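Side-chain contacts in bifunctional endomannanase/endoglucanase (Caldanaerobius polysaccharolyticus, PDB 3W0K), which hydrolyses polysaccharides as a family 5 glycoside hydrolase, probably cutting internal bonds of both mannan and glucan chains: residues P57-K60 with V61-Y64; N92-D95 with I96-D99; E149-A152 with S153-R157. One frame throughout, in Å; residues are numbered along the deposited sequence.

Contact 1 of 3, residues P57-K60 with V61-Y64; sequences PDKK and VFEY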
# COMPACT_ATOMS: atom_id res chain seq x y z
N PRO A 57 23.88 -0.33 6.49
CA PRO A 57 23.20 -0.32 5.20
C PRO A 57 24.13 0.08 4.06
O PRO A 57 25.10 0.82 4.27
CB PRO A 57 22.11 0.73 5.41
CG PRO A 57 22.78 1.71 6.31
CD PRO A 57 23.45 0.80 7.32
N ASP A 58 23.88 -0.45 2.87
CA ASP A 58 24.66 -0.09 1.70
C ASP A 58 23.93 1.14 1.17
O ASP A 58 22.98 1.03 0.40
CB ASP A 58 24.65 -1.21 0.66
CG ASP A 58 25.50 -0.90 -0.56
OD1 ASP A 58 26.02 0.23 -0.68
OD2 ASP A 58 25.65 -1.80 -1.42
N LYS A 59 24.38 2.32 1.61
CA LYS A 59 23.75 3.57 1.21
C LYS A 59 23.79 3.87 -0.28
O LYS A 59 23.02 4.71 -0.77
CB LYS A 59 24.32 4.73 2.05
CG LYS A 59 24.09 4.53 3.55
CD LYS A 59 24.64 5.66 4.39
CE LYS A 59 24.43 5.38 5.87
NZ LYS A 59 25.04 6.42 6.75
N LYS A 60 24.64 3.16 -1.02
CA LYS A 60 24.75 3.32 -2.47
C LYS A 60 23.41 2.92 -3.11
O LYS A 60 22.99 3.51 -4.10
CB LYS A 60 25.88 2.44 -3.01
CG LYS A 60 25.99 2.35 -4.53
CD LYS A 60 26.49 3.65 -5.14
CE LYS A 60 26.67 3.51 -6.65
NZ LYS A 60 27.15 4.77 -7.27
N VAL A 61 22.75 1.94 -2.51
CA VAL A 61 21.46 1.45 -3.00
C VAL A 61 20.39 2.53 -2.94
O VAL A 61 19.47 2.55 -3.76
CB VAL A 61 21.01 0.19 -2.21
CG1 VAL A 61 19.67 -0.32 -2.72
CG2 VAL A 61 22.06 -0.90 -2.33
N PHE A 62 20.52 3.46 -1.99
CA PHE A 62 19.56 4.55 -1.83
C PHE A 62 19.51 5.46 -3.06
O PHE A 62 18.59 6.26 -3.21
CB PHE A 62 19.86 5.38 -0.58
CG PHE A 62 19.72 4.62 0.71
CD1 PHE A 62 20.29 5.12 1.88
CD2 PHE A 62 19.03 3.41 0.78
CE1 PHE A 62 20.18 4.44 3.09
CE2 PHE A 62 18.91 2.72 1.98
CZ PHE A 62 19.49 3.24 3.14
N GLU A 63 20.52 5.36 -3.93
CA GLU A 63 20.54 6.17 -5.14
C GLU A 63 19.36 5.81 -6.03
O GLU A 63 18.91 6.63 -6.83
CB GLU A 63 21.87 6.01 -5.88
CG GLU A 63 23.02 6.67 -5.13
CD GLU A 63 24.36 6.52 -5.82
OE1 GLU A 63 25.38 6.84 -5.17
OE2 GLU A 63 24.41 6.09 -6.99
N TYR A 64 18.85 4.58 -5.89
CA TYR A 64 17.69 4.15 -6.66
C TYR A 64 16.46 4.89 -6.14
O TYR A 64 15.62 5.33 -6.91
CB TYR A 64 17.46 2.65 -6.53
CG TYR A 64 18.27 1.84 -7.51
CD1 TYR A 64 17.80 1.63 -8.82
CD2 TYR A 64 19.48 1.26 -7.14
CE1 TYR A 64 18.53 0.87 -9.72
CE2 TYR A 64 20.21 0.49 -8.05
CZ TYR A 64 19.73 0.30 -9.33
OH TYR A 64 20.44 -0.47 -10.22
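Pro57 rests its CB obliquely against CZ of the Phe62 ring, 4.3 Å away, in the turn that follows strand 38-44 of the (beta/alpha)8 barrel and leads into helix 62-74; a proline, stiff and apolar, suits this place, where it also meets Tyr113 and Leu117 of helix 105-121. Asp58 comes next and works through both backbone and side chain. Its CG stands opposite the backbone N (chi1 -178°), which brings OD1 within 3.3 Å of the backbone N of Lys60 to make an Asx turn, the donor lying above the carboxylate plane. The backbone O of Asp58 meanwhile accepts from Val61 N, and its OD2 passes 3.8 Å from Val61 CG2, the two side chains crossing at about a right angle. Lys59 offers carbon rather than charge: its CA sits over one face of Phe62, 4.2 Å from the ring centroid and toward the rim, a CH-pi contact, while its CG lies 3.9 Å from CE1 of that ring. Lys60 bends at chi2 (71°), and this turns NZ onto the syn side of Glu63 OE2 at 3.1 Å; a weaker bond from NZ reaches OE1. Phe62 itself is buried, edge-to-face with Trp48 and meeting the ring of Phe118 on helix 105-121. With an alanine in place of Phe62, Lys59 CA and Pro57 CB would probably lose the surface they lie on, and a gap would open toward Trp48 and Phe118. The chemistry is thus divided: aromatic packing faces the protein, while the Lys60-Glu63 salt bridge, at the exposed surface, is likely to add only modestly to stability.

Contact 2 of 3, residues N92-D95 with I96-D99; sequences NRND and IERD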
# COMPACT_ATOMS: atom_id res chain seq x y z
N ASN A 92 4.21 -11.04 4.19
CA ASN A 92 4.46 -12.21 3.36
C ASN A 92 5.76 -12.85 3.83
O ASN A 92 6.77 -12.16 3.96
CB ASN A 92 4.60 -11.82 1.89
CG ASN A 92 3.37 -11.12 1.35
OD1 ASN A 92 2.26 -11.63 1.45
ND2 ASN A 92 3.58 -9.94 0.78
N ARG A 93 5.72 -14.15 4.10
CA ARG A 93 6.90 -14.88 4.55
C ARG A 93 7.64 -14.20 5.70
O ARG A 93 8.83 -13.91 5.61
CB ARG A 93 7.86 -15.13 3.37
CG ARG A 93 7.28 -16.01 2.27
CD ARG A 93 6.79 -17.35 2.81
NE ARG A 93 7.84 -18.09 3.51
CZ ARG A 93 8.73 -18.88 2.91
NH1 ARG A 93 8.70 -19.05 1.59
NH2 ARG A 93 9.64 -19.51 3.63
N ASN A 94 6.92 -13.94 6.78
CA ASN A 94 7.51 -13.31 7.95
C ASN A 94 8.52 -14.27 8.60
O ASN A 94 9.42 -13.83 9.32
CB ASN A 94 6.41 -12.94 8.95
CG ASN A 94 6.87 -11.96 10.01
OD1 ASN A 94 7.74 -11.13 9.76
ND2 ASN A 94 6.28 -12.05 11.19
N ASP A 95 8.39 -15.56 8.30
CA ASP A 95 9.27 -16.60 8.84
C ASP A 95 10.72 -16.46 8.36
O ASP A 95 11.63 -17.05 8.95
CB ASP A 95 8.74 -17.99 8.50
CG ASP A 95 8.69 -18.25 7.00
OD1 ASP A 95 8.02 -17.48 6.29
OD2 ASP A 95 9.33 -19.22 6.54
N ILE A 96 10.91 -15.73 7.26
CA ILE A 96 12.22 -15.49 6.67
C ILE A 96 13.03 -14.51 7.54
O ILE A 96 14.26 -14.48 7.48
CB ILE A 96 12.08 -14.94 5.22
CG1 ILE A 96 11.61 -16.06 4.29
CG2 ILE A 96 13.38 -14.32 4.71
CD1 ILE A 96 11.41 -15.61 2.85
N GLU A 97 12.33 -13.70 8.33
CA GLU A 97 13.00 -12.75 9.21
C GLU A 97 13.63 -13.47 10.39
O GLU A 97 13.14 -14.52 10.82
CB GLU A 97 12.01 -11.71 9.75
CG GLU A 97 11.51 -10.72 8.71
CD GLU A 97 12.63 -9.93 8.07
OE1 GLU A 97 13.46 -9.35 8.80
OE2 GLU A 97 12.71 -9.91 6.83
N ARG A 98 14.72 -12.91 10.91
CA ARG A 98 15.39 -13.48 12.07
C ARG A 98 14.67 -12.99 13.33
O ARG A 98 14.37 -13.77 14.23
CB ARG A 98 16.85 -13.01 12.12
CG ARG A 98 17.64 -13.54 13.31
CD ARG A 98 18.97 -12.82 13.47
NE ARG A 98 18.79 -11.44 13.90
CZ ARG A 98 19.76 -10.53 13.97
NH1 ARG A 98 21.00 -10.85 13.64
NH2 ARG A 98 19.48 -9.30 14.39
N ASP A 99 14.37 -11.70 13.34
CA ASP A 99 13.73 -11.04 14.47
C ASP A 99 12.24 -10.78 14.28
O ASP A 99 11.70 -10.97 13.19
CB ASP A 99 14.40 -9.69 14.73
CG ASP A 99 15.90 -9.80 14.87
OD1 ASP A 99 16.39 -10.84 15.35
OD2 ASP A 99 16.59 -8.83 14.50
O HOH W 1 10.59 -14.93 11.90
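The guanidinium of Arg93 has Ile96 over one face, with CD1 4.2 Å above the plane near its centre, and the carboxylate of Asp95 at its edge, in plane. That edge makes a side-on salt bridge of two nearly straight bonds: NE gives to Asp95 OD1 at 2.9 Å (169°), NH2 to OD2 (168°), and each oxygen uses its syn lone pair. Aspartate, a short acid two residues on, can present both oxygens at once, and arginine can bind them along an edge while offering a face to a hydrocarbon. Bends at chi2 and chi3 bring the guanidinium back over Ile96 and to the carboxylate; Arg93 CB separately lies 3.6 Å from Ile96 CD1. A second guanidinium, that of Arg98, grips Asp99 in the same side-on way, although NE meets OD1 from above the carboxylate plane. The amide of Asn94 and the carboxylate of Glu97 lie 20° from parallel, but what approaches Asn94 OD1 is the aliphatic CG of Glu97, at 3.9 Å. Backbone bonds from Ile96 N to Arg93 O and from Glu97 N to Asn94 O (3.1 Å) close the short 3-10 turn, and a water lies 3.0 Å from Asn94 O and 2.8 Å from Glu97 O. The buried acid of Glu97 is well satisfied: OE1 binds Tyr45 OH and Gly88 N, and OE2 forms a salt bridge with Arg85, which also bonds to Arg93 O. This beta-alpha loop, on the side of the barrel where family 5 enzymes carry their active site, runs from strand 78-83 to helix 105-121, where Asp99 pairs with Arg106.

Contact 3 of 3, residues E149-A152 with S153-R157; sequences ENHA and SLIIR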
# COMPACT_ATOMS: atom_id res chain seq x y z
N GLU A 149 -1.31 -1.73 22.03
CA GLU A 149 -0.38 -0.97 22.86
C GLU A 149 1.07 -1.00 22.36
O GLU A 149 1.69 0.05 22.23
CB GLU A 149 -0.44 -1.47 24.31
CG GLU A 149 0.41 -0.65 25.28
CD GLU A 149 0.26 -1.12 26.72
OE1 GLU A 149 -0.88 -1.40 27.15
OE2 GLU A 149 1.29 -1.19 27.43
N ASN A 150 1.61 -2.19 22.08
CA ASN A 150 3.00 -2.22 21.61
C ASN A 150 3.18 -1.70 20.19
O ASN A 150 4.21 -1.12 19.87
CB ASN A 150 3.71 -3.56 21.89
CG ASN A 150 3.09 -4.76 21.18
OD1 ASN A 150 2.56 -4.65 20.07
ND2 ASN A 150 3.21 -5.92 21.81
N HIS A 151 2.15 -1.85 19.36
CA HIS A 151 2.20 -1.34 18.00
C HIS A 151 2.20 0.19 18.09
O HIS A 151 3.03 0.85 17.46
CB HIS A 151 0.99 -1.81 17.18
CG HIS A 151 0.81 -1.08 15.88
ND1 HIS A 151 -0.09 -0.05 15.72
CD2 HIS A 151 1.43 -1.23 14.69
CE1 HIS A 151 -0.02 0.40 14.49
NE2 HIS A 151 0.89 -0.29 13.84
N ALA A 152 1.29 0.74 18.88
CA ALA A 152 1.21 2.19 19.05
C ALA A 152 2.52 2.76 19.60
O ALA A 152 3.00 3.78 19.11
CB ALA A 152 0.04 2.56 19.96
N SER A 153 3.09 2.09 20.59
CA SER A 153 4.35 2.54 21.18
C SER A 153 5.47 2.60 20.14
O SER A 153 6.23 3.57 20.10
CB SER A 153 4.76 1.65 22.35
OG SER A 153 3.87 1.82 23.45
N LEU A 154 5.55 1.59 19.28
CA LEU A 154 6.57 1.55 18.24
C LEU A 154 6.34 2.64 17.20
O LEU A 154 7.27 3.30 16.76
CB LEU A 154 6.63 0.18 17.56
CG LEU A 154 7.70 0.05 16.47
CD1 LEU A 154 9.10 0.33 17.03
CD2 LEU A 154 7.63 -1.35 15.86
N ILE A 155 5.08 2.82 16.79
CA ILE A 155 4.74 3.85 15.81
C ILE A 155 5.09 5.23 16.37
O ILE A 155 5.71 6.04 15.68
CB ILE A 155 3.24 3.78 15.43
CG1 ILE A 155 2.94 2.47 14.70
CG2 ILE A 155 2.85 4.98 14.57
CD1 ILE A 155 3.68 2.30 13.37
N ILE A 156 4.73 5.47 17.62
CA ILE A 156 5.01 6.76 18.26
C ILE A 156 6.52 7.01 18.36
O ILE A 156 6.99 8.11 18.07
CB ILE A 156 4.34 6.84 19.66
CG1 ILE A 156 2.82 6.92 19.48
CG2 ILE A 156 4.84 8.05 20.43
CD1 ILE A 156 2.04 6.72 20.77
N ARG A 157 7.28 5.97 18.70
CA ARG A 157 8.73 6.10 18.79
C ARG A 157 9.32 6.46 17.42
O ARG A 157 10.16 7.35 17.32
CB ARG A 157 9.37 4.79 19.28
CG ARG A 157 10.89 4.88 19.33
CD ARG A 157 11.57 3.55 19.60
NE ARG A 157 13.01 3.71 19.46
CZ ARG A 157 13.88 2.71 19.35
NH1 ARG A 157 13.47 1.44 19.38
NH2 ARG A 157 15.17 2.98 19.17
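Ile155 leans over the ring of His151 one turn back along helix 148-165, the helix of the beta-alpha-beta unit that joins strands 130-133 and 170-174 of the (beta/alpha)8 barrel. Starting at the backbone, Ile155 CB lies 3.6 Å from His151 O, the carbonyl that also accepts the N-H of Ile155. With chi1 at -66°, CG1 is placed beside the backbone N, opposite the carbonyl carbon, and so reaches back toward the preceding turn. There it comes 3.2 Å from His151 O and stands over the imidazole face, 3.8 Å from the ring centroid, as a CH-pi contact. It sits off-centre, nearest NE2 at 3.5 Å. The tip, CD1, carries the chain past the same NE2 at 3.8 Å. His151 sets its own CG anti to the backbone N (chi1 167°), beside the carbonyl carbon, which brings one face of the buried ring under Ile155 CG1; Met183 and Leu186 also touch this ring. A branched aliphatic residue suits the position, since its CG1 methylene can meet the ring face while CB stays close to the helix backbone. Ile156 shares with Ile155 the first torsion and the closeness of CG1 to a carbonyl four residues back, here 3.2 Å from Ala152 O, and the small Ala152 adds little bulk there. Asn150, nearer the helix start, turns its amide back to Thr147 N and Gly145 O. On the exposed side, Glu149 O is gripped twice by Ser153, by N at 3.0 Å and by OG at 3.1 Å, the two donors arriving from opposite faces of the carbonyl plane.

How the contacts relate
Along the chain the three contacts follow in series, each in the stretch after a different barrel strand. Contact 1 leads into helix 62-74, after strand 38-44; contact 2 lies in the loop from strand 78-83 to helix 105-121; contact 3 is on helix 148-165, after strand 130-133. Their centres stand 22 Å (1 and 2), 20 Å (2 and 3) and 27 Å (1 and 3) apart, and none touches another. Helix 105-121 links them: Leu117 packs near contact 1, Arg106 pairs with contact 2 and Asp109 with contact 3. Contact 1 is a loop-to-helix junction, contact 2 a loop at the C-terminal mouth, which carries the active site in such barrels, and contact 3 belongs to the outer helical layer.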